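Local coordinates for carbohydrate esterase family 2 (CE2) (Chaetomium olivicolor, PDB 4XVH), which is a putative acetyl xylan esterase, probably removing acetyl groups from plant cell-wall xylan with an SGNH-type hydrolase domain joined to a carbohydrate-binding β-sandwich, at residues A[110-115]-A[207-212]; A[119-124]-A[158-163]. All blocks are in the same frame, centred on the assembly; numbering follows the deposited sequence.

Contact 1. Residues A[110-115]-A[207-212]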
loop_
_atom_site.group_PDB
_atom_site.type_symbol
_atom_site.label_atom_id
_atom_site.label_comp_id
_atom_site.label_asym_id
_atom_site.label_seq_id
_atom_site.Cartn_x
_atom_site.Cartn_y
_atom_site.Cartn_z
ATOM N N ARG A 110 2.921 14.028 -10.299
ATOM C CA ARG A 110 2.904 13.890 -8.843
ATOM C C ARG A 110 3.101 12.435 -8.437
ATOM O O ARG A 110 2.546 11.546 -9.071
ATOM C CB ARG A 110 1.593 14.402 -8.256
ATOM C CG ARG A 110 1.367 15.890 -8.506
ATOM C CD ARG A 110 -0.028 16.280 -8.016
ATOM N NE ARG A 110 -0.207 17.731 -8.191
ATOM C CZ ARG A 110 -1.361 18.359 -7.981
ATOM N NH1 ARG A 110 -2.417 17.658 -7.551
ATOM N NH2 ARG A 110 -1.438 19.685 -8.178
ATOM N N GLN A 111 3.891 12.195 -7.398
ATOM C CA GLN A 111 4.225 10.806 -7.024
ATOM C C GLN A 111 4.234 10.665 -5.513
ATOM O O GLN A 111 4.796 11.528 -4.805
ATOM C CB GLN A 111 5.618 10.399 -7.589
ATOM C CG GLN A 111 5.736 10.480 -9.135
ATOM C CD GLN A 111 7.159 10.168 -9.637
ATOM O OE1 GLN A 111 8.125 10.403 -8.927
ATOM N NE2 GLN A 111 7.276 9.619 -10.853
ATOM N N ILE A 112 3.678 9.565 -5.012
ATOM C CA ILE A 112 3.544 9.378 -3.569
ATOM C C ILE A 112 3.902 7.946 -3.140
ATOM O O ILE A 112 3.371 6.982 -3.703
ATOM C CB ILE A 112 2.082 9.691 -3.132
ATOM C CG1 ILE A 112 1.712 11.160 -3.432
ATOM C CG2 ILE A 112 1.862 9.374 -1.683
ATOM C CD1 ILE A 112 0.254 11.504 -3.026
ATOM N N ASP A 113 4.760 7.805 -2.136
ATOM C CA ASP A 113 4.983 6.497 -1.504
ATOM C C ASP A 113 4.047 6.335 -0.306
ATOM O O ASP A 113 3.853 7.275 0.474
ATOM C CB ASP A 113 6.423 6.341 -1.014
ATOM C CG ASP A 113 7.367 5.823 -2.101
ATOM O OD1 ASP A 113 6.952 5.796 -3.279
ATOM O OD2 ASP A 113 8.529 5.469 -1.783
ATOM N N ILE A 114 3.499 5.132 -0.143
ATOM C CA ILE A 114 2.688 4.831 1.027
ATOM C C ILE A 114 3.241 3.594 1.714
ATOM O O ILE A 114 3.249 2.526 1.130
ATOM C CB ILE A 114 1.240 4.590 0.631
ATOM C CG1 ILE A 114 0.806 5.665 -0.399
ATOM C CG2 ILE A 114 0.358 4.566 1.881
ATOM C CD1 ILE A 114 -0.217 5.201 -1.394
ATOM N N ILE A 115 3.715 3.742 2.946
ATOM C CA ILE A 115 4.456 2.663 3.598
ATOM C C ILE A 115 3.717 2.245 4.863
ATOM O O ILE A 115 3.398 3.108 5.676
ATOM C CB ILE A 115 5.877 3.106 3.980
ATOM C CG1 ILE A 115 6.630 3.642 2.744
ATOM C CG2 ILE A 115 6.626 1.934 4.664
ATOM C CD1 ILE A 115 7.868 4.523 3.094
ATOM N N ALA A 207 5.705 13.106 -1.856
ATOM C CA ALA A 207 5.180 12.841 -0.533
ATOM C C ALA A 207 5.430 11.389 -0.182
ATOM O O ALA A 207 5.310 10.512 -1.041
ATOM C CB ALA A 207 3.681 13.141 -0.479
ATOM N N VAL A 208 5.744 11.154 1.092
ATOM C CA VAL A 208 5.935 9.825 1.634
ATOM C C VAL A 208 5.057 9.693 2.860
ATOM O O VAL A 208 5.185 10.478 3.824
ATOM C CB VAL A 208 7.386 9.559 2.013
ATOM C CG1 VAL A 208 7.518 8.213 2.784
ATOM C CG2 VAL A 208 8.265 9.565 0.751
ATOM N N VAL A 209 4.158 8.713 2.788
ATOM C CA VAL A 209 3.161 8.454 3.818
ATOM C C VAL A 209 3.583 7.237 4.630
ATOM O O VAL A 209 3.899 6.185 4.057
ATOM C CB VAL A 209 1.768 8.196 3.218
ATOM C CG1 VAL A 209 0.767 7.889 4.355
ATOM C CG2 VAL A 209 1.313 9.417 2.376
ATOM N N ILE A 210 3.665 7.391 5.944
ATOM C CA ILE A 210 4.072 6.251 6.762
ATOM C C ILE A 210 3.031 5.981 7.826
ATOM O O ILE A 210 2.734 6.863 8.620
ATOM C CB ILE A 210 5.433 6.485 7.433
ATOM C CG1 ILE A 210 6.504 6.738 6.359
ATOM C CG2 ILE A 210 5.775 5.283 8.339
ATOM C CD1 ILE A 210 7.800 7.259 6.895
ATOM N N ASN A 211 2.520 4.747 7.857
ATOM C CA ASN A 211 1.530 4.337 8.842
ATOM C C ASN A 211 1.961 3.030 9.518
ATOM O O ASN A 211 1.636 1.930 9.056
ATOM C CB ASN A 211 0.176 4.182 8.151
ATOM C CG ASN A 211 -0.956 3.822 9.107
ATOM O OD1 ASN A 211 -0.750 3.356 10.230
ATOM N ND2 ASN A 211 -2.176 3.999 8.625
ATOM N N LEU A 212 2.698 3.162 10.614
ATOM C CA LEU A 212 3.247 2.012 11.310
ATOM C C LEU A 212 3.152 2.215 12.816
ATOM O O LEU A 212 3.322 3.350 13.310
ATOM C CB LEU A 212 4.714 1.803 10.930
ATOM C CG LEU A 212 4.996 1.372 9.499
ATOM C CD1 LEU A 212 6.504 1.503 9.269
ATOM C CD2 LEU A 212 4.546 -0.089 9.317
#

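Contact 2. Residues A[119-124]-A[158-163]. With PEU (2,5,8,11,14,17,20,23,26,29,32,35,38,41,44,47,50,53,56,59,62,65,68,71,74,77,80-heptacosaoxadooctacontan-82-ol), chain C.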
loop_
_atom_site.group_PDB
_atom_site.type_symbol
_atom_site.label_atom_id
_atom_site.label_comp_id
_atom_site.label_asym_id
_atom_site.label_seq_id
_atom_site.Cartn_x
_atom_site.Cartn_y
_atom_site.Cartn_z
ATOM N N ILE A 119 -3.097 -2.280 7.363
ATOM C CA ILE A 119 -4.031 -1.183 7.102
ATOM C C ILE A 119 -3.722 -0.540 5.736
ATOM O O ILE A 119 -4.634 -0.185 4.945
ATOM C CB ILE A 119 -3.962 -0.136 8.234
ATOM C CG1 ILE A 119 -4.301 -0.829 9.569
ATOM C CG2 ILE A 119 -4.907 1.055 7.960
ATOM C CD1 ILE A 119 -4.016 0.056 10.799
ATOM N N THR A 120 -2.433 -0.439 5.436
ATOM C CA THR A 120 -1.989 0.143 4.182
ATOM C C THR A 120 -2.124 -0.844 3.034
ATOM O O THR A 120 -2.392 -0.454 1.891
ATOM C CB THR A 120 -0.543 0.646 4.357
ATOM O OG1 THR A 120 -0.572 1.649 5.378
ATOM C CG2 THR A 120 0.050 1.188 3.091
ATOM N N VAL A 121 -1.983 -2.130 3.340
ATOM C CA VAL A 121 -2.293 -3.157 2.357
ATOM C C VAL A 121 -3.748 -3.068 1.913
ATOM O O VAL A 121 -4.047 -3.094 0.720
ATOM C CB VAL A 121 -2.069 -4.577 2.920
ATOM C CG1 VAL A 121 -2.698 -5.620 1.979
ATOM C CG2 VAL A 121 -0.567 -4.851 3.134
ATOM N N GLY A 122 -4.645 -2.946 2.895
ATOM C CA GLY A 122 -6.057 -3.141 2.637
ATOM C C GLY A 122 -6.564 -4.496 3.083
ATOM O O GLY A 122 -7.508 -5.014 2.523
ATOM N N TYR A 123 -5.903 -5.061 4.086
ATOM C CA TYR A 123 -6.329 -6.302 4.754
ATOM C C TYR A 123 -7.816 -6.277 5.088
ATOM O O TYR A 123 -8.274 -5.349 5.763
ATOM C CB TYR A 123 -5.498 -6.458 6.040
ATOM C CG TYR A 123 -5.673 -7.739 6.824
ATOM C CD1 TYR A 123 -6.820 -7.957 7.593
ATOM C CD2 TYR A 123 -4.674 -8.714 6.824
ATOM C CE1 TYR A 123 -6.985 -9.111 8.320
ATOM C CE2 TYR A 123 -4.815 -9.886 7.563
ATOM C CZ TYR A 123 -5.978 -10.082 8.305
ATOM O OH TYR A 123 -6.157 -11.235 9.035
ATOM N N GLY A 124 -8.576 -7.289 4.667
ATOM C CA GLY A 124 -9.943 -7.433 5.176
ATOM C C GLY A 124 -10.943 -6.361 4.760
ATOM O O GLY A 124 -12.094 -6.359 5.225
ATOM N N VAL A 158 2.866 1.577 -3.163
ATOM C CA VAL A 158 2.556 1.022 -1.856
ATOM C C VAL A 158 3.621 -0.006 -1.496
ATOM O O VAL A 158 3.874 -0.941 -2.261
ATOM C CB VAL A 158 1.169 0.335 -1.833
ATOM C CG1 VAL A 158 0.919 -0.337 -0.479
ATOM C CG2 VAL A 158 0.063 1.356 -2.125
ATOM N N VAL A 159 4.248 0.191 -0.346
ATOM C CA VAL A 159 5.169 -0.782 0.202
ATOM C C VAL A 159 4.654 -1.150 1.567
ATOM O O VAL A 159 4.843 -0.400 2.522
ATOM C CB VAL A 159 6.604 -0.247 0.306
ATOM C CG1 VAL A 159 7.523 -1.362 0.821
ATOM C CG2 VAL A 159 7.079 0.191 -1.065
ATOM N N ALA A 160 3.989 -2.299 1.660
ATOM C CA ALA A 160 3.276 -2.647 2.892
ATOM C C ALA A 160 3.125 -4.130 3.018
ATOM O O ALA A 160 3.069 -4.828 2.009
ATOM C CB ALA A 160 1.920 -1.984 2.919
ATOM N N TRP A 161 3.046 -4.625 4.257
ATOM C CA TRP A 161 3.040 -6.067 4.484
ATOM C C TRP A 161 2.285 -6.279 5.809
ATOM O O TRP A 161 2.614 -5.643 6.802
ATOM C CB TRP A 161 4.487 -6.599 4.557
ATOM C CG TRP A 161 4.654 -8.082 4.664
ATOM C CD1 TRP A 161 4.002 -8.940 5.514
ATOM C CD2 TRP A 161 5.564 -8.892 3.894
ATOM N NE1 TRP A 161 4.444 -10.244 5.297
ATOM C CE2 TRP A 161 5.401 -10.232 4.313
ATOM C CE3 TRP A 161 6.491 -8.611 2.879
ATOM C CZ2 TRP A 161 6.143 -11.287 3.756
ATOM C CZ3 TRP A 161 7.233 -9.661 2.336
ATOM C CH2 TRP A 161 7.052 -10.977 2.773
ATOM N N SER A 162 1.267 -7.134 5.807
ATOM C CA SER A 162 0.455 -7.307 7.013
ATOM C C SER A 162 1.289 -7.855 8.170
ATOM O O SER A 162 2.108 -8.759 7.978
ATOM C CB SER A 162 -0.735 -8.224 6.738
ATOM O OG SER A 162 -1.639 -7.521 5.895
ATOM N N GLY A 163 1.073 -7.288 9.353
ATOM C CA GLY A 163 1.680 -7.779 10.576
ATOM C C GLY A 163 3.007 -7.115 10.872
ATOM O O GLY A 163 3.573 -7.331 11.941
HETATM C CAA PEU C . 2.871 -18.319 -0.229
HETATM O OAB PEU C . 2.298 -18.574 1.065
HETATM C CAC PEU C . 3.241 -19.240 1.991
HETATM C CAD PEU C . 2.805 -19.616 3.457
HETATM O OAE PEU C . 1.688 -20.537 3.510
HETATM C CAF PEU C . 0.446 -20.001 2.953
HETATM C CAG PEU C . -0.373 -18.928 3.691
HETATM O OAH PEU C . 0.280 -17.708 4.071
HETATM C CAI PEU C . -0.680 -16.746 4.591
HETATM C CAJ PEU C . -0.012 -15.542 5.266
HETATM O OAK PEU C . -1.009 -14.587 5.721
HETATM C CAL PEU C . -0.422 -13.723 6.717
HETATM C CAM PEU C . -1.383 -12.683 7.282
HETATM O OAN PEU C . -0.649 -12.135 8.396
HETATM C CAO PEU C . -1.396 -11.188 9.191
HETATM C CAP PEU C . -0.577 -11.290 10.462
HETATM O OAQ PEU C . -0.790 -10.591 11.713
HETATM C CAR PEU C . -2.104 -10.678 12.348
HETATM C CAS PEU C . -3.302 -9.841 11.833
HETATM O OAT PEU C . -3.112 -8.375 11.951
HETATM C CAU PEU C . -2.012 -7.798 11.184
HETATM C CAV PEU C . -1.895 -6.275 11.406
HETATM O OAW PEU C . -0.855 -5.589 10.664
#

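Contact 1. Residues A[110-115]-A[207-212]
Asp113 and Ile115 reach across to strand 207-211 through backbone hydrogen bonds in the regular ladder of a parallel β-sheet, the two strand directions differing by 14°. Asp113 N donates to Ala207 O at 3.0 Å, and Asp113 O in turn accepts Val209 N at 2.7 Å. Ile115 repeats the pattern: its N meets Val209 O at 2.7 Å, and its O accepts Asn211 N at 2.9 Å. The bond from Ala207 N to Gln111 O, at the start of the pairing, is weak. CA-H groups add to the ladder, Ile112 CA lying 3.3 Å from Ala207 O.

Apolar contacts line both faces of the pair. On one, Ile112, Ile114, Ala207 and Val209 gather; Ile114 and Val209 run side by side, and Ile112 CG2 touches Val209 CG2 at 4.1 Å. On the other, the Ile115 branch CG1 stands anti to its own carbonyl carbon (chi1 -55°), with CD1 extended to Val208 CG1 at 3.7 Å and, more loosely, to Ile210 CG1.

The buried carboxylate of Asp113 shares this second face, where Tyr185 OH and Trp203 NE1 each bond one of its oxygens. Helix 228-243 covers Ile115 and Ile210 there, while helix 309-327 packs on Ile112, Ala207 and Val209. Strand 155-160 flanks strand 111-116 and strand 250-254 flanks 207-211, placing the pair inside the five-stranded parallel sheet of an α/β sandwich.

Contact 2. Residues A[119-124]-A[158-163]
Tyr123 meets Ser162 because its CG is anti to the backbone N (chi1 -174°), which sets the ring beside residues 161-163, while the Ser162 torsion (chi1 -70°) sets OG anti to its carbonyl carbon and beside the ring. The hydroxyl comes in at the ring edge, close to the ring plane, with OG 3.4 Å from Tyr123 CD2. Both polar ends have other partners: Ser162 OG bonds Glu84, and Tyr123 OH bonds Asp304. An alanine in place of Tyr123 is likely to leave Asp304 without this hydroxyl partner and to open a gap beside Ser162.

Deeper in, the contact is apolar. Val121 CG2 lies 3.8 Å from Ala160 CB and packs on the backbone from Ala160 C to Ser162 N. Thr120 turns its methyl to the strand, CG2 being 3.7 Å from Ala160 CB and 4.0 Å from Val158 CG1, while its OG1 is hydrogen-bonded to Tyr144 OH. Gly122, with positive phi, ends the short helix and leads the chain on to Tyr123.

The polyether chain modelled here lies over the outer end of the contact. Gly163 N donates to its OAW at 2.9 Å with a bent angle of 141°, and Asn215 ND2 also bonds the polyether; CAO rests 3.9 Å from Ser162 CB. A short helix directly after strand 111-116, a glycine whose N-H bonds the ligand, and Asn215 at the same ligand resemble the serine, glycine and asparagine blocks of SGNH hydrolases, consistent with an active-site cleft occupied by polyether.

In the fold
The two contacts, with centres about 13 Å apart, lie side by side in the same α/β domain. Strand 111-116 of contact 1 runs almost directly into helix 118-121 of contact 2, and strand 155-160 follows after helix 144-151, before the chain returns at 207-211; contact 2 thus falls wholly between the halves of contact 1. Strand 111-116 has 155-160 on one side and 207-211 on the other, so both contacts draw on one parallel sheet, contact 2 through strand 155-160. They meet directly where Ile114 O probably accepts a hydrogen bond from Val159 N. The buried strand pairing thereby leads straight to the loops around the ligand pocket, the usual place for the active site of an SGNH hydrolase.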